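Local coordinates for bifunctional cytochrome P450/NADPH--P450 reductase (Deinococcus aerius, PDB 7F3H), which probably hydroxylates organic substrates at a heme iron, as a self-sufficient P450 monooxygenase fused to its own NADPH-dependent reductase, at residues Asp88-Ser93 / Gly101-Ile106. Sequence-based numbering, arbitrary orientation.
With HEM (protoporphyrin IX containing Fe), chain E.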
loop_
_atom_site.group_PDB
_atom_site.type_symbol
_atom_site.label_atom_id
_atom_site.label_comp_id
_atom_site.label_asym_id
_atom_site.label_seq_id
_atom_site.Cartn_x
_atom_site.Cartn_y
_atom_site.Cartn_z
ATOM N N ASP A 88 -12.927 7.434 12.090
ATOM C CA ASP A 88 -13.189 8.363 11.009
ATOM C C ASP A 88 -11.904 9.068 10.584
ATOM O O ASP A 88 -11.902 10.262 10.284
ATOM C CB ASP A 88 -14.305 9.345 11.380
ATOM C CG ASP A 88 -14.013 10.157 12.615
ATOM O OD1 ASP A 88 -12.887 10.091 13.163
ATOM O OD2 ASP A 88 -14.944 10.872 13.049
ATOM N N GLY A 89 -10.800 8.349 10.630
ATOM C CA GLY A 89 -9.608 8.747 9.909
ATOM C C GLY A 89 -9.853 8.718 8.413
ATOM O O GLY A 89 -10.915 8.318 7.930
ATOM N N LEU A 90 -8.840 9.201 7.672
ATOM C CA LEU A 90 -8.982 9.438 6.234
ATOM C C LEU A 90 -9.306 8.170 5.453
ATOM O O LEU A 90 -9.963 8.244 4.406
ATOM C CB LEU A 90 -7.697 10.035 5.688
ATOM C CG LEU A 90 -7.499 11.486 6.075
ATOM C CD1 LEU A 90 -6.193 11.998 5.511
ATOM C CD2 LEU A 90 -8.681 12.266 5.564
ATOM N N PHE A 91 -8.832 6.996 5.910
ATOM C CA PHE A 91 -8.962 5.802 5.084
ATOM C C PHE A 91 -10.330 5.176 5.257
ATOM O O PHE A 91 -10.878 4.605 4.304
ATOM C CB PHE A 91 -7.872 4.791 5.432
ATOM C CG PHE A 91 -7.824 3.574 4.527
ATOM C CD1 PHE A 91 -7.152 3.612 3.306
ATOM C CD2 PHE A 91 -8.407 2.368 4.920
ATOM C CE1 PHE A 91 -7.077 2.471 2.491
ATOM C CE2 PHE A 91 -8.342 1.236 4.105
ATOM C CZ PHE A 91 -7.682 1.290 2.885
ATOM N N THR A 92 -10.926 5.338 6.434
ATOM C CA THR A 92 -12.120 4.582 6.781
ATOM C C THR A 92 -13.331 5.475 7.030
ATOM O O THR A 92 -14.307 5.014 7.613
ATOM C CB THR A 92 -11.834 3.689 7.997
ATOM O OG1 THR A 92 -11.330 4.487 9.070
ATOM C CG2 THR A 92 -10.770 2.644 7.651
ATOM N N SER A 93 -13.310 6.714 6.551
ATOM C CA SER A 93 -14.439 7.628 6.708
ATOM C C SER A 93 -15.062 7.952 5.362
ATOM O O SER A 93 -14.394 7.930 4.323
ATOM C CB SER A 93 -14.010 8.935 7.383
ATOM O OG SER A 93 -12.851 9.440 6.760
ATOM N N GLY A 101 -13.172 15.730 5.374
ATOM C CA GLY A 101 -12.764 16.991 4.783
ATOM C C GLY A 101 -11.757 17.724 5.638
ATOM O O GLY A 101 -10.741 18.218 5.130
ATOM N N LYS A 102 -12.000 17.771 6.956
ATOM C CA LYS A 102 -11.099 18.504 7.846
ATOM C C LYS A 102 -9.689 17.918 7.790
ATOM O O LYS A 102 -8.709 18.625 7.491
ATOM C CB LYS A 102 -11.635 18.477 9.281
ATOM C CG LYS A 102 -12.771 19.443 9.565
ATOM C CD LYS A 102 -13.427 19.174 10.934
ATOM C CE LYS A 102 -12.462 19.361 12.113
ATOM N NZ LYS A 102 -13.130 19.410 13.477
ATOM N N ALA A 103 -9.571 16.619 8.096
ATOM C CA ALA A 103 -8.270 15.950 8.061
ATOM C C ALA A 103 -7.622 16.083 6.694
ATOM O O ALA A 103 -6.439 16.399 6.599
ATOM C CB ALA A 103 -8.424 14.478 8.437
ATOM N N HIS A 104 -8.388 15.869 5.630
ATOM C CA HIS A 104 -7.846 15.949 4.280
ATOM C C HIS A 104 -7.178 17.303 4.056
ATOM O O HIS A 104 -5.991 17.384 3.696
ATOM C CB HIS A 104 -8.981 15.697 3.270
ATOM C CG HIS A 104 -8.568 15.843 1.836
ATOM N ND1 HIS A 104 -7.635 15.019 1.239
ATOM C CD2 HIS A 104 -8.949 16.732 0.886
ATOM C CE1 HIS A 104 -7.469 15.387 -0.019
ATOM N NE2 HIS A 104 -8.251 16.427 -0.257
ATOM N N ARG A 105 -7.926 18.389 4.288
ATOM C CA ARG A 105 -7.374 19.713 4.022
ATOM C C ARG A 105 -6.225 20.043 4.968
ATOM O O ARG A 105 -5.280 20.720 4.568
ATOM C CB ARG A 105 -8.478 20.751 4.092
ATOM C CG ARG A 105 -9.511 20.583 2.972
ATOM C CD ARG A 105 -10.537 21.682 3.062
ATOM N NE ARG A 105 -11.341 21.639 4.291
ATOM C CZ ARG A 105 -12.504 20.997 4.397
ATOM N NH1 ARG A 105 -12.989 20.331 3.349
ATOM N NH2 ARG A 105 -13.187 21.027 5.543
ATOM N N ILE A 106 -6.272 19.573 6.216
ATOM C CA ILE A 106 -5.164 19.823 7.136
ATOM C C ILE A 106 -3.909 19.060 6.700
ATOM O O ILE A 106 -2.801 19.614 6.675
ATOM C CB ILE A 106 -5.569 19.473 8.581
ATOM C CG1 ILE A 106 -6.594 20.492 9.109
ATOM C CG2 ILE A 106 -4.323 19.412 9.482
ATOM C CD1 ILE A 106 -6.977 20.295 10.564
HETATM C CHA HEM E . -5.286 5.608 0.387
HETATM C CHB HEM E . -1.869 6.695 3.666
HETATM C CHC HEM E . 1.358 4.048 1.149
HETATM C CHD HEM E . -2.130 2.734 -1.952
HETATM C C1A HEM E . -4.641 6.133 1.479
HETATM C C2A HEM E . -5.263 6.928 2.517
HETATM C C3A HEM E . -4.325 7.270 3.415
HETATM C C4A HEM E . -3.085 6.627 3.013
HETATM C CMA HEM E . -4.541 8.132 4.686
HETATM C CAA HEM E . -6.730 7.383 2.484
HETATM C CBA HEM E . -6.765 8.763 1.817
HETATM C CGA HEM E . -8.170 9.364 1.798
HETATM O O1A HEM E . -8.267 10.571 2.152
HETATM O O2A HEM E . -9.212 8.683 1.555
HETATM C C1B HEM E . -0.683 6.116 3.263
HETATM C C2B HEM E . 0.613 6.247 3.917
HETATM C C3B HEM E . 1.502 5.554 3.184
HETATM C C4B HEM E . 0.786 4.909 2.098
HETATM C CMB HEM E . 0.870 7.117 5.165
HETATM C CAB HEM E . 3.001 5.267 3.417
HETATM C CBB HEM E . 3.681 5.606 4.516
HETATM C C1C HEM E . 0.701 3.442 0.091
HETATM C C2C HEM E . 1.295 2.597 -0.953
HETATM C C3C HEM E . 0.281 2.252 -1.769
HETATM C C4C HEM E . -0.926 2.876 -1.317
HETATM C CMC HEM E . 2.790 2.169 -1.034
HETATM C CAC HEM E . 0.237 1.405 -3.032
HETATM C CBC HEM E . 1.327 0.856 -3.550
HETATM C C1D HEM E . -3.290 3.390 -1.590
HETATM C C2D HEM E . -4.593 3.243 -2.232
HETATM C C3D HEM E . -5.436 4.042 -1.579
HETATM C C4D HEM E . -4.734 4.708 -0.501
HETATM C CMD HEM E . -4.947 2.351 -3.451
HETATM C CAD HEM E . -6.908 4.191 -1.920
HETATM C CBD HEM E . -7.566 3.094 -1.127
HETATM C CGD HEM E . -9.018 2.991 -1.447
HETATM O O1D HEM E . -9.705 2.381 -0.593
HETATM O O2D HEM E . -9.478 3.501 -2.521
HETATM N NA HEM E . -3.323 5.947 1.835
HETATM N NB HEM E . -0.541 5.310 2.159
HETATM N NC HEM E . -0.658 3.572 -0.163
HETATM N ND HEM E . -3.417 4.291 -0.544
HETATM FE FE HEM E . -1.994 4.860 0.718
#
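The carbonyl O of G89, just before the L90 that packs on A103 and H104, is gripped twice: S93 OG donates to it at 2.5 Å, from 43° out of the carbonyl plane, and T92 N adds a weak bond of 3.3 Å. With L90 and F91 at its corners, this is a type I turn in the loop between helices 80-86 and 98-107, which corresponds to the B'-C loop of a P450. At the first corner, L90 sets CG beside its own backbone N (chi1 -74°), which directs the isobutyl branch to helix 98-107. There CD2 meets A103 CB at 3.6 Å and also lies 3.6 Å from H104 N; a methyl as small as A103's lets leucine come this close to the helix backbone. On its heme side, L90 CB lies 3.6 Å from propionate atom O1A of HEM, while F91 CE1 touches CBD of the other propionate arm at 3.7 Å. Cutting L90 back to an alanine is likely to open a gap between turn and helix and leave the A103 methyl without this apolar partner. W100, on the same helix, hydrogen-bonds the heme, so this greasy contact ties two heme-binding elements together beside a heme propionate.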